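Local coordinates for RTX-adhesin (Marinomonas primoryensis, PDB 5IRB), which holds its Antarctic bacterium to diatoms and ice as a giant surface adhesin, and contributes here a string of calcium-binding beta-sandwich domains, at residues 30-35 with 72-77; 85-88 with 94-97; 220-223 with 227-230; 235-240 with 280-285; 253-256 with 261-264. All blocks are in the same frame, centred on the assembly; numbering follows the deposited sequence.

Interaction 1 of 5, residues 30-35 with 72-77. With CA (calcium ion), chain H.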
loop_
_atom_site.group_PDB
_atom_site.type_symbol
_atom_site.label_atom_id
_atom_site.label_comp_id
_atom_site.label_asym_id
_atom_site.label_seq_id
_atom_site.Cartn_x
_atom_site.Cartn_y
_atom_site.Cartn_z
ATOM N N VAL A 30 -33.892 11.553 -12.884
ATOM C CA VAL A 30 -34.415 11.105 -11.602
ATOM C C VAL A 30 -35.925 11.409 -11.522
ATOM O O VAL A 30 -36.370 12.455 -11.984
ATOM C CB VAL A 30 -33.652 11.785 -10.446
ATOM C CG1 VAL A 30 -34.329 11.532 -9.122
ATOM C CG2 VAL A 30 -32.173 11.295 -10.410
ATOM N N THR A 31 -36.696 10.489 -10.948
ATOM C CA THR A 31 -38.116 10.674 -10.753
ATOM C C THR A 31 -38.435 11.124 -9.341
ATOM O O THR A 31 -38.140 10.422 -8.373
ATOM C CB THR A 31 -38.873 9.387 -11.055
ATOM O OG1 THR A 31 -38.604 9.014 -12.407
ATOM C CG2 THR A 31 -40.384 9.603 -10.882
ATOM N N LEU A 32 -38.997 12.324 -9.234
ATOM C CA LEU A 32 -39.435 12.861 -7.966
ATOM C C LEU A 32 -40.944 12.698 -7.921
ATOM O O LEU A 32 -41.598 12.751 -8.953
ATOM C CB LEU A 32 -39.038 14.329 -7.848
ATOM C CG LEU A 32 -37.546 14.646 -7.952
ATOM C CD1 LEU A 32 -37.294 16.141 -7.807
ATOM C CD2 LEU A 32 -36.770 13.871 -6.896
ATOM N N THR A 33 -41.495 12.491 -6.730
ATOM C CA THR A 33 -42.892 12.116 -6.606
ATOM C C THR A 33 -43.449 12.748 -5.348
ATOM O O THR A 33 -42.691 13.148 -4.465
ATOM C CB THR A 33 -43.116 10.588 -6.529
ATOM O OG1 THR A 33 -42.671 10.098 -5.264
ATOM C CG2 THR A 33 -42.420 9.841 -7.668
ATOM N N GLY A 34 -44.775 12.836 -5.269
ATOM C CA GLY A 34 -45.406 13.263 -4.049
ATOM C C GLY A 34 -46.906 13.148 -4.132
ATOM O O GLY A 34 -47.456 12.439 -4.982
ATOM N N VAL A 35 -47.572 13.862 -3.235
ATOM C CA VAL A 35 -49.020 13.803 -3.123
ATOM C C VAL A 35 -49.546 15.203 -2.835
ATOM O O VAL A 35 -48.842 16.032 -2.239
ATOM C CB VAL A 35 -49.484 12.829 -2.029
ATOM C CG1 VAL A 35 -49.157 11.404 -2.404
ATOM C CG2 VAL A 35 -48.868 13.190 -0.684
ATOM N N SER A 72 -28.415 16.173 -12.683
ATOM C CA SER A 72 -27.391 17.218 -12.629
ATOM C C SER A 72 -27.900 18.455 -11.912
ATOM O O SER A 72 -27.146 19.102 -11.184
ATOM C CB SER A 72 -26.924 17.602 -14.042
ATOM O OG SER A 72 -27.948 18.277 -14.766
ATOM N N ASP A 73 -29.192 18.758 -12.086
ATOM C CA ASP A 73 -29.808 19.860 -11.362
ATOM C C ASP A 73 -29.923 19.560 -9.878
ATOM O O ASP A 73 -29.680 20.435 -9.055
ATOM C CB ASP A 73 -31.173 20.198 -11.968
ATOM C CG ASP A 73 -31.038 20.886 -13.306
ATOM O OD1 ASP A 73 -30.024 21.593 -13.496
ATOM O OD2 ASP A 73 -31.918 20.718 -14.173
ATOM N N LEU A 74 -30.261 18.327 -9.529
ATOM C CA LEU A 74 -30.296 17.948 -8.123
ATOM C C LEU A 74 -28.875 18.024 -7.525
ATOM O O LEU A 74 -28.659 18.604 -6.460
ATOM C CB LEU A 74 -30.877 16.533 -7.958
ATOM C CG LEU A 74 -32.380 16.325 -8.187
ATOM C CD1 LEU A 74 -32.721 14.849 -8.362
ATOM C CD2 LEU A 74 -33.135 16.921 -7.006
ATOM N N SER A 75 -27.897 17.506 -8.255
ATOM C CA SER A 75 -26.532 17.494 -7.754
ATOM C C SER A 75 -25.974 18.915 -7.588
ATOM O O SER A 75 -25.304 19.217 -6.596
ATOM C CB SER A 75 -25.647 16.680 -8.702
ATOM O OG SER A 75 -24.297 16.742 -8.290
ATOM N N ALA A 76 -26.323 19.796 -8.519
ATOM C CA ALA A 76 -25.863 21.185 -8.501
ATOM C C ALA A 76 -26.655 22.109 -7.576
ATOM O O ALA A 76 -26.181 23.208 -7.261
ATOM C CB ALA A 76 -25.875 21.754 -9.911
ATOM N N ASP A 77 -27.861 21.701 -7.173
ATOM C CA ASP A 77 -28.755 22.609 -6.442
ATOM C C ASP A 77 -28.074 23.093 -5.163
ATOM O O ASP A 77 -27.779 22.304 -4.261
ATOM C CB ASP A 77 -30.094 21.917 -6.119
ATOM C CG ASP A 77 -31.058 22.813 -5.345
ATOM O OD1 ASP A 77 -31.782 23.637 -5.979
ATOM O OD2 ASP A 77 -31.090 22.690 -4.088
HETATM CA CA CA H . -32.777 24.618 -4.047
HETATM O O HOH W 1 -31.316 26.512 -4.883
HETATM O O HOH W 2 -34.041 26.232 -2.672
HETATM O O HOH W 3 -34.550 25.232 -5.778
#
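Val30 and Leu32 of strand 29-38 meet Leu74 of helix 71-76 inside an immunoglobulin-like beta-sandwich, where a short helix links strand 64-70 of one sheet to strand 81-89 of the other. The contact illustrates how a single leucine can be shared between two residues of a strand.

The apolar part is buried and rests on the fork of Leu74. Its CD1 settles against the body of Val30, 3.8 Å from CG1 and 4.1 Å from CG2, with the two side chains set at a slant to each other. With CG1 of Val30 opposite the backbone N (chi1 170°), the two methyls diverge about Leu74 CD1, which rests against CB between them. The other branch, CD2 of Leu74, approaches Leu32 CD1 at 4.3 Å. Phe104 and Val69 also pack on Leu74, while Leu48 and Ile50 touch Leu32.

The polar part lies at the end of the helix. The bond from Ala76 N to Ser72 O (2.9 Å) belongs to the last turn, after which Asp77 leaves helical geometry and turns its carboxylate to a calcium ion that Asp79 and the carbonyl of Ile81 also bind. Asp77 grips the metal with both oxygens, OD1 at 2.4 Å and OD2 at 2.6 Å, and three waters complete the shell.

Interaction 2 of 5, residues 85-88 with 94-97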
loop_
_atom_site.group_PDB
_atom_site.type_symbol
_atom_site.label_atom_id
_atom_site.label_comp_id
_atom_site.label_asym_id
_atom_site.label_seq_id
_atom_site.Cartn_x
_atom_site.Cartn_y
_atom_site.Cartn_z
ATOM N N SER A 85 -44.385 24.033 -5.583
ATOM C CA SER A 85 -45.709 24.596 -5.345
ATOM C C SER A 85 -46.765 23.931 -6.226
ATOM O O SER A 85 -46.444 23.278 -7.233
ATOM C CB SER A 85 -45.682 26.112 -5.554
ATOM O OG SER A 85 -45.400 26.432 -6.904
ATOM N N VAL A 86 -48.028 24.050 -5.811
ATOM C CA VAL A 86 -49.114 23.442 -6.568
ATOM C C VAL A 86 -50.317 24.405 -6.651
ATOM O O VAL A 86 -50.588 25.151 -5.710
ATOM C CB VAL A 86 -49.527 22.085 -5.954
ATOM C CG1 VAL A 86 -50.059 22.261 -4.542
ATOM C CG2 VAL A 86 -50.537 21.341 -6.854
ATOM N N VAL A 87 -50.986 24.420 -7.797
ATOM C CA VAL A 87 -52.337 24.975 -7.887
ATOM C C VAL A 87 -53.284 23.874 -8.372
ATOM O O VAL A 87 -52.938 23.117 -9.287
ATOM C CB VAL A 87 -52.392 26.198 -8.808
ATOM C CG1 VAL A 87 -51.832 25.867 -10.171
ATOM C CG2 VAL A 87 -53.825 26.719 -8.918
ATOM N N VAL A 88 -54.439 23.748 -7.718
ATOM C CA VAL A 88 -55.435 22.749 -8.081
ATOM C C VAL A 88 -56.787 23.423 -8.393
ATOM O O VAL A 88 -57.047 24.537 -7.937
ATOM C CB VAL A 88 -55.673 21.712 -6.969
ATOM C CG1 VAL A 88 -54.375 21.053 -6.529
ATOM C CG2 VAL A 88 -56.402 22.354 -5.783
ATOM N N GLN A 94 -63.444 26.382 -8.356
ATOM C CA GLN A 94 -62.660 26.809 -7.204
ATOM C C GLN A 94 -61.226 26.390 -7.402
ATOM O O GLN A 94 -60.978 25.347 -7.997
ATOM C CB GLN A 94 -63.164 26.207 -5.900
ATOM C CG GLN A 94 -64.492 26.724 -5.436
ATOM C CD GLN A 94 -65.059 25.856 -4.354
ATOM O OE1 GLN A 94 -65.756 24.884 -4.630
ATOM N NE2 GLN A 94 -64.729 26.176 -3.104
ATOM N N GLN A 95 -60.293 27.220 -6.942
ATOM C CA GLN A 95 -58.886 26.852 -6.893
ATOM C C GLN A 95 -58.261 26.931 -5.501
ATOM O O GLN A 95 -58.828 27.538 -4.578
ATOM C CB GLN A 95 -58.094 27.712 -7.853
ATOM C CG GLN A 95 -58.620 27.649 -9.243
ATOM C CD GLN A 95 -57.673 28.260 -10.226
ATOM O OE1 GLN A 95 -56.891 29.150 -9.888
ATOM N NE2 GLN A 95 -57.722 27.783 -11.457
ATOM N N GLY A 96 -57.084 26.309 -5.368
ATOM C CA GLY A 96 -56.306 26.347 -4.143
ATOM C C GLY A 96 -54.825 26.231 -4.488
ATOM O O GLY A 96 -54.476 25.616 -5.490
ATOM N N THR A 97 -53.967 26.857 -3.688
ATOM C CA THR A 97 -52.528 26.782 -3.866
ATOM C C THR A 97 -51.854 26.286 -2.595
ATOM O O THR A 97 -52.361 26.495 -1.496
ATOM C CB THR A 97 -51.934 28.146 -4.244
ATOM O OG1 THR A 97 -52.288 29.103 -3.231
ATOM C CG2 THR A 97 -52.494 28.627 -5.572
#
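Val87 faces Thr97, and Val88 faces Gly96, in the antiparallel hairpin of strands 81-89 and 95-106. Val88 and Gly96 form the hydrogen-bonded pair: Val88 N donates to Gly96 O at 2.9 Å, and Gly96 N returns the bond to Val88 O at 3.1 Å, the latter donor tilted from the carbonyl plane. Val87 and Thr97 make the adjoining non-hydrogen-bonded pair, where the CA of Thr97 comes to 3.1 Å from Val86 O.

Torsions decide what lies over this ladder. In Val87 a chi1 of 55° puts CG1 between the backbone N and the carbonyl carbon, which leaves CG2 opposite the N, 3.7 Å from Gly96 O and beside the end of Gln95, whose OE1 is 4.0 Å from that methyl. Gln95 runs extended beyond CG and crosses Val87 at a slant; its NE2 has a weak hydrogen bond to Thr89 OG1. In Thr97 the hydroxyl sits between backbone N and carbonyl carbon (chi1 57°), leaving CG2 to meet Val87 CB at 4.0 Å. On the face of Val88, the CG2 of that residue lies over the backbone of Gly96, 3.8 Å from its O.

Beyond the pair, Val86 and Val88 pack on Ile8 of strand 8-12 in the facing sheet, Gln95 shares a backbone bond with Leu6, and strand 43-50 flanks strand 81-89 on its other edge, pairing with Ser85 and Val87.

Interaction 3 of 5, residues 220-223 with 227-230. With CA (calcium ion), chain K.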
loop_
_atom_site.group_PDB
_atom_site.type_symbol
_atom_site.label_atom_id
_atom_site.label_comp_id
_atom_site.label_asym_id
_atom_site.label_seq_id
_atom_site.Cartn_x
_atom_site.Cartn_y
_atom_site.Cartn_z
ATOM N N ASN A 220 51.403 -12.539 5.087
ATOM C CA ASN A 220 52.813 -12.202 5.091
ATOM C C ASN A 220 53.676 -13.462 5.123
ATOM O O ASN A 220 53.170 -14.565 5.268
ATOM C CB ASN A 220 53.152 -11.308 6.287
ATOM C CG ASN A 220 52.368 -10.012 6.285
ATOM O OD1 ASN A 220 52.125 -9.427 5.227
ATOM N ND2 ASN A 220 51.937 -9.570 7.470
ATOM N N ALA A 221 54.981 -13.270 5.014
ATOM C CA ALA A 221 55.955 -14.333 5.145
ATOM C C ALA A 221 55.766 -15.071 6.464
ATOM O O ALA A 221 55.412 -14.464 7.484
ATOM C CB ALA A 221 57.384 -13.749 5.037
ATOM N N ILE A 222 55.980 -16.377 6.433
ATOM C CA ILE A 222 55.846 -17.190 7.632
ATOM C C ILE A 222 57.173 -17.162 8.368
ATOM O O ILE A 222 58.117 -17.852 7.986
ATOM C CB ILE A 222 55.435 -18.629 7.290
ATOM C CG1 ILE A 222 54.226 -18.631 6.340
ATOM C CG2 ILE A 222 55.201 -19.453 8.560
ATOM C CD1 ILE A 222 53.057 -17.816 6.818
ATOM N N THR A 223 57.225 -16.352 9.423
ATOM C CA THR A 223 58.474 -15.795 9.979
ATOM C C THR A 223 59.203 -14.968 8.904
ATOM O O THR A 223 58.796 -14.942 7.734
ATOM C CB THR A 223 59.416 -16.883 10.550
ATOM O OG1 THR A 223 59.868 -17.743 9.493
ATOM C CG2 THR A 223 58.692 -17.713 11.613
ATOM N N VAL A 227 60.476 -19.406 6.177
ATOM C CA VAL A 227 60.933 -20.778 6.414
ATOM C C VAL A 227 60.797 -21.149 7.897
ATOM O O VAL A 227 61.261 -20.414 8.763
ATOM C CB VAL A 227 62.416 -20.969 5.989
ATOM C CG1 VAL A 227 62.873 -22.416 6.229
ATOM C CG2 VAL A 227 62.639 -20.544 4.535
ATOM N N ILE A 228 60.211 -22.302 8.194
ATOM C CA ILE A 228 60.094 -22.761 9.580
ATOM C C ILE A 228 61.316 -23.588 9.975
ATOM O O ILE A 228 61.544 -24.650 9.407
ATOM C CB ILE A 228 58.817 -23.614 9.790
ATOM C CG1 ILE A 228 57.554 -22.758 9.589
ATOM C CG2 ILE A 228 58.838 -24.292 11.152
ATOM C CD1 ILE A 228 57.309 -21.748 10.682
ATOM N N ASN A 229 62.099 -23.113 10.943
ATOM C CA ASN A 229 63.242 -23.900 11.426
ATOM C C ASN A 229 62.822 -24.843 12.553
ATOM O O ASN A 229 61.668 -24.794 13.007
ATOM C CB ASN A 229 64.396 -22.971 11.874
ATOM C CG ASN A 229 64.014 -22.032 13.021
ATOM O OD1 ASN A 229 63.246 -22.391 13.908
ATOM N ND2 ASN A 229 64.544 -20.814 12.992
ATOM N N ALA A 230 63.747 -25.700 12.993
ATOM C CA ALA A 230 63.484 -26.619 14.105
ATOM C C ALA A 230 62.970 -25.851 15.326
ATOM O O ALA A 230 62.003 -26.244 15.992
ATOM C CB ALA A 230 64.737 -27.411 14.449
HETATM CA CA CA K . 62.183 -18.540 9.772
HETATM O O HOH W 4 64.325 -19.485 9.806
HETATM O O HOH W 5 62.874 -16.307 10.614
#
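A calcium-binding loop brings Thr223 and Val227 together at one end of a beta-sandwich domain, just ahead of helix 230-234. It is a compact example of a metal doing the work that direct hydrogen bonds do elsewhere. Thr223 supplies its hydroxyl, OG1 lying 2.5 Å from the calcium ion, and Val227 supplies its backbone O at 2.3 Å. The two oxygens are 3.1 Å apart because they are neighbouring ligands of one ion. The hydroxyl of Thr223 occupies the place between backbone N and carbonyl carbon (chi1 65°), while the methyl is turned from the metal. Asp225, both oxygens of Glu232 and two waters fill the rest of the shell.

Behind the site the contact is apolar. Ile222 and Ile228 cross at a slant, with CG2 of Ile222 3.8 Å from CD1 and 4.2 Å from CG1 of Ile228. Both also touch His310 of strand 301-312, and Ile228 pairs by its backbone with Thr311 of that strand and with Asp313 just beyond it.

Asn229 occupies the N-cap position of the helix, and its OD1 accepts from Glu232 N, so a second-shell residue helps to place a first-shell carboxylate. The ligand set mixes neutral oxygens with the carboxylates of Asp225 and Glu232, whose two negative charges would probably balance the ion; without the metal, these closely gathered oxygens would be expected to repel one another.

Interaction 4 of 5, residues 235-240 with 280-285. With CA (calcium ion), chain L.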
loop_
_atom_site.group_PDB
_atom_site.type_symbol
_atom_site.label_atom_id
_atom_site.label_comp_id
_atom_site.label_asym_id
_atom_site.label_seq_id
_atom_site.Cartn_x
_atom_site.Cartn_y
_atom_site.Cartn_z
ATOM N N GLY A 235 57.902 -23.815 18.871
ATOM C CA GLY A 235 57.179 -22.782 19.595
ATOM C C GLY A 235 55.885 -22.290 18.975
ATOM O O GLY A 235 55.130 -23.051 18.371
ATOM N N THR A 236 55.618 -21.001 19.153
ATOM C CA THR A 236 54.423 -20.370 18.613
ATOM C C THR A 236 54.864 -19.404 17.534
ATOM O O THR A 236 55.881 -18.730 17.694
ATOM C CB THR A 236 53.638 -19.619 19.701
ATOM O OG1 THR A 236 53.164 -20.549 20.680
ATOM C CG2 THR A 236 52.458 -18.883 19.100
ATOM N N VAL A 237 54.144 -19.365 16.421
ATOM C CA VAL A 237 54.467 -18.422 15.358
ATOM C C VAL A 237 53.294 -17.483 15.076
ATOM O O VAL A 237 52.157 -17.933 14.908
ATOM C CB VAL A 237 54.868 -19.147 14.062
ATOM C CG1 VAL A 237 54.904 -18.175 12.898
ATOM C CG2 VAL A 237 56.219 -19.808 14.227
ATOM N N ALA A 238 53.578 -16.184 15.011
ATOM C CA ALA A 238 52.562 -15.188 14.673
ATOM C C ALA A 238 52.368 -15.113 13.162
ATOM O O ALA A 238 53.248 -14.631 12.439
ATOM C CB ALA A 238 52.951 -13.819 15.229
ATOM N N VAL A 239 51.232 -15.611 12.685
ATOM C CA VAL A 239 50.892 -15.498 11.281
ATOM C C VAL A 239 50.031 -14.251 11.053
ATOM O O VAL A 239 49.027 -14.052 11.735
ATOM C CB VAL A 239 50.154 -16.755 10.796
ATOM C CG1 VAL A 239 49.754 -16.616 9.335
ATOM C CG2 VAL A 239 51.038 -18.007 11.030
ATOM N N SER A 240 50.430 -13.423 10.090
ATOM C CA SER A 240 49.787 -12.138 9.859
ATOM C C SER A 240 49.593 -11.871 8.368
ATOM O O SER A 240 50.187 -12.558 7.520
ATOM C CB SER A 240 50.598 -11.000 10.497
ATOM O OG SER A 240 51.834 -10.823 9.833
ATOM N N SER A 280 54.268 -26.573 15.329
ATOM C CA SER A 280 54.155 -27.958 14.888
ATOM C C SER A 280 53.161 -28.050 13.731
ATOM O O SER A 280 53.326 -28.860 12.826
ATOM C CB SER A 280 53.745 -28.880 16.046
ATOM O OG SER A 280 52.574 -28.406 16.689
ATOM N N ASP A 281 52.131 -27.210 13.761
ATOM C CA ASP A 281 51.153 -27.182 12.687
ATOM C C ASP A 281 51.735 -26.618 11.396
ATOM O O ASP A 281 51.497 -27.145 10.313
ATOM C CB ASP A 281 49.928 -26.388 13.121
ATOM C CG ASP A 281 49.108 -27.130 14.153
ATOM O OD1 ASP A 281 49.169 -28.383 14.139
ATOM O OD2 ASP A 281 48.378 -26.481 14.939
ATOM N N LEU A 282 52.510 -25.550 11.506
ATOM C CA LEU A 282 53.108 -24.965 10.316
ATOM C C LEU A 282 54.153 -25.906 9.733
ATOM O O LEU A 282 54.345 -25.942 8.514
ATOM C CB LEU A 282 53.728 -23.600 10.626
ATOM C CG LEU A 282 52.692 -22.548 11.019
ATOM C CD1 LEU A 282 53.332 -21.382 11.761
ATOM C CD2 LEU A 282 51.938 -22.071 9.795
ATOM N N ALA A 283 54.827 -26.657 10.608
ATOM C CA ALA A 283 55.789 -27.682 10.192
ATOM C C ALA A 283 55.168 -28.811 9.371
ATOM O O ALA A 283 55.820 -29.386 8.510
ATOM C CB ALA A 283 56.499 -28.267 11.409
ATOM N N ALA A 284 53.901 -29.113 9.614
ATOM C CA ALA A 284 53.274 -30.253 8.951
ATOM C C ALA A 284 52.526 -29.820 7.701
ATOM O O ALA A 284 52.262 -30.622 6.807
ATOM C CB ALA A 284 52.339 -30.969 9.900
ATOM N N ASP A 285 52.208 -28.541 7.635
ATOM C CA ASP A 285 51.329 -28.042 6.589
ATOM C C ASP A 285 51.943 -26.806 5.938
ATOM O O ASP A 285 51.815 -25.693 6.446
ATOM C CB ASP A 285 49.936 -27.729 7.139
ATOM C CG ASP A 285 48.962 -27.392 6.037
ATOM O OD1 ASP A 285 49.443 -27.408 4.884
ATOM O OD2 ASP A 285 47.773 -27.089 6.293
HETATM CA CA CA L . 47.504 -27.066 3.820
HETATM O O HOH W 6 45.576 -26.351 5.190
#
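Leu282 of helix 279-284 faces Val237 and Val239 of strand 236-244, while the carboxylates of Asp281 and Asp285 are engaged elsewhere. First comes Asp281, which accepts at OD1 from Asn259 ND2. At Leu282 the helix turns its apolar face to the strand. CG is opposite the carbonyl carbon (chi1 -66°), and the chain reaches out until CD1 lies 3.6 Å from Val237 CB and 3.7 Å from Val237 CG1. These two side chains are set at an angle, whereas Val239 meets the same methyl tip to tip, its CG2 being 4.1 Å from Leu282 CD1.

This helix is the crossing between the sheets of an immunoglobulin-like beta-sandwich: it follows strand 272-278, the neighbour of 236-244, and precedes strand 287-295 opposite. Ile258 and Phe288 of that second sheet also pack on Leu282, whose backbone O accepts from His310 NE2.

Further on, Asp285 carries the chain into a calcium site. Its carboxylate chelates the ion, OD1 at 2.2 Å and OD2 at 2.5 Å, alongside a water and the carbonyl of Ala287. OD2 of Asp285 additionally accepts from Asn259 N, which helps to fix how the carboxylate is rotated.

Interaction 5 of 5, residues 253-256 with 261-264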
loop_
_atom_site.group_PDB
_atom_site.type_symbol
_atom_site.label_atom_id
_atom_site.label_comp_id
_atom_site.label_asym_id
_atom_site.label_seq_id
_atom_site.Cartn_x
_atom_site.Cartn_y
_atom_site.Cartn_z
ATOM N N THR A 253 35.845 -11.614 10.789
ATOM C CA THR A 253 36.556 -12.812 11.229
ATOM C C THR A 253 37.524 -13.276 10.161
ATOM O O THR A 253 37.168 -13.329 8.978
ATOM C CB THR A 253 35.585 -13.947 11.572
ATOM O OG1 THR A 253 34.785 -13.552 12.694
ATOM C CG2 THR A 253 36.356 -15.236 11.925
ATOM N N VAL A 254 38.748 -13.597 10.593
ATOM C CA VAL A 254 39.750 -14.207 9.740
ATOM C C VAL A 254 39.944 -15.652 10.186
ATOM O O VAL A 254 40.217 -15.921 11.352
ATOM C CB VAL A 254 41.118 -13.481 9.812
ATOM C CG1 VAL A 254 42.008 -13.970 8.691
ATOM C CG2 VAL A 254 40.941 -11.956 9.727
ATOM N N THR A 255 39.787 -16.586 9.263
ATOM C CA THR A 255 39.868 -17.997 9.603
ATOM C C THR A 255 40.992 -18.634 8.819
ATOM O O THR A 255 41.076 -18.444 7.612
ATOM C CB THR A 255 38.546 -18.714 9.316
ATOM O OG1 THR A 255 37.516 -18.105 10.100
ATOM C CG2 THR A 255 38.640 -20.208 9.672
ATOM N N LEU A 256 41.857 -19.359 9.526
ATOM C CA LEU A 256 42.944 -20.139 8.933
ATOM C C LEU A 256 42.836 -21.601 9.336
ATOM O O LEU A 256 42.710 -21.892 10.522
ATOM C CB LEU A 256 44.311 -19.616 9.405
ATOM C CG LEU A 256 44.932 -18.329 8.877
ATOM C CD1 LEU A 256 44.123 -17.137 9.272
ATOM C CD2 LEU A 256 46.349 -18.198 9.441
ATOM N N GLU A 261 43.927 -27.896 11.955
ATOM C CA GLU A 261 43.535 -27.079 13.104
ATOM C C GLU A 261 42.943 -25.760 12.631
ATOM O O GLU A 261 43.409 -25.167 11.656
ATOM C CB GLU A 261 44.730 -26.808 14.032
ATOM C CG GLU A 261 45.255 -28.025 14.779
ATOM C CD GLU A 261 44.250 -28.609 15.768
ATOM O OE1 GLU A 261 43.295 -27.889 16.150
ATOM O OE2 GLU A 261 44.427 -29.792 16.158
ATOM N N THR A 262 41.916 -25.295 13.328
ATOM C CA THR A 262 41.298 -24.029 12.974
ATOM C C THR A 262 41.796 -22.900 13.876
ATOM O O THR A 262 41.767 -23.019 15.100
ATOM C CB THR A 262 39.787 -24.129 13.054
ATOM O OG1 THR A 262 39.349 -25.180 12.187
ATOM C CG2 THR A 262 39.155 -22.810 12.646
ATOM N N TYR A 263 42.261 -21.815 13.265
ATOM C CA TYR A 263 42.727 -20.643 14.001
ATOM C C TYR A 263 41.883 -19.442 13.568
ATOM O O TYR A 263 41.588 -19.307 12.382
ATOM C CB TYR A 263 44.222 -20.385 13.714
ATOM C CG TYR A 263 45.178 -21.424 14.283
ATOM C CD1 TYR A 263 45.524 -22.563 13.552
ATOM C CD2 TYR A 263 45.745 -21.263 15.544
ATOM C CE1 TYR A 263 46.398 -23.515 14.070
ATOM C CE2 TYR A 263 46.614 -22.204 16.068
ATOM C CZ TYR A 263 46.943 -23.323 15.327
ATOM O OH TYR A 263 47.807 -24.245 15.859
ATOM N N THR A 264 41.517 -18.562 14.500
ATOM C CA THR A 264 40.741 -17.375 14.131
ATOM C C THR A 264 41.251 -16.107 14.802
ATOM O O THR A 264 41.850 -16.146 15.875
ATOM C CB THR A 264 39.232 -17.502 14.504
ATOM O OG1 THR A 264 39.109 -17.711 15.917
ATOM C CG2 THR A 264 38.527 -18.637 13.725
#
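Leu256 and Tyr263 exchange two backbone hydrogen bonds, both short and nearly straight. Leu256 N donates to Tyr263 O at 2.9 Å with an angle of 177° at the hydrogen, the donor lying in the carbonyl plane; Tyr263 N answers to Leu256 O at 2.8 Å. Weaker CA-H...O contacts continue the ladder, with Thr264 CA 3.2 Å from Val254 O.

The pair belongs to the beta hairpin of strands 253-258 and 261-266, the latter an outermost strand of its sheet in an immunoglobulin-like sandwich. Thr255 and Thr264 form the non-hydrogen-bonded pair next along, their side chains alongside each other and pointing the same way. The CG2 of Thr264 comes to 3.8 Å from Thr255 OG1. With OG1 of Thr255 beside the backbone N (chi1 -60°), its CG2 is left opposite that N and slants across to Thr262 CG2 at 4.0 Å.

On the other face, Leu256 CB and Tyr263 CB are 4.4 Å apart. The ring of Tyr263 leads away from strand 253-258, with Leu256 O at its edge and near its plane. Tyr263 OH is hydrogen-bonded with Asp281 OD2 and Ala278 N, while Leu256 packs on Trp273, Val275 and Phe288.

How the interactions relate
The five contacts come from the two ends of an elongated chain. Interactions 1 and 2 lie in the N-terminal domain, their centres about 22 Å apart, and interactions 3, 4 and 5 share the C-terminal one, with centres about 86 to 122 Å from those of interactions 1 and 2. The parts recur: interactions 1 and 4 join equivalent strands and helices of two similar sandwiches, each helix running into a calcium site. Interactions 3 and 4 touch, through Thr223 with Val237 and Ile228 with Leu282, so the calcium loop packs on the helix-strand contact. Interaction 5 falls between the two segments of interaction 4 in sequence, and they touch where Val239 meets Leu256. Repeated calcium-bearing domains are consistent with an extended adhesin.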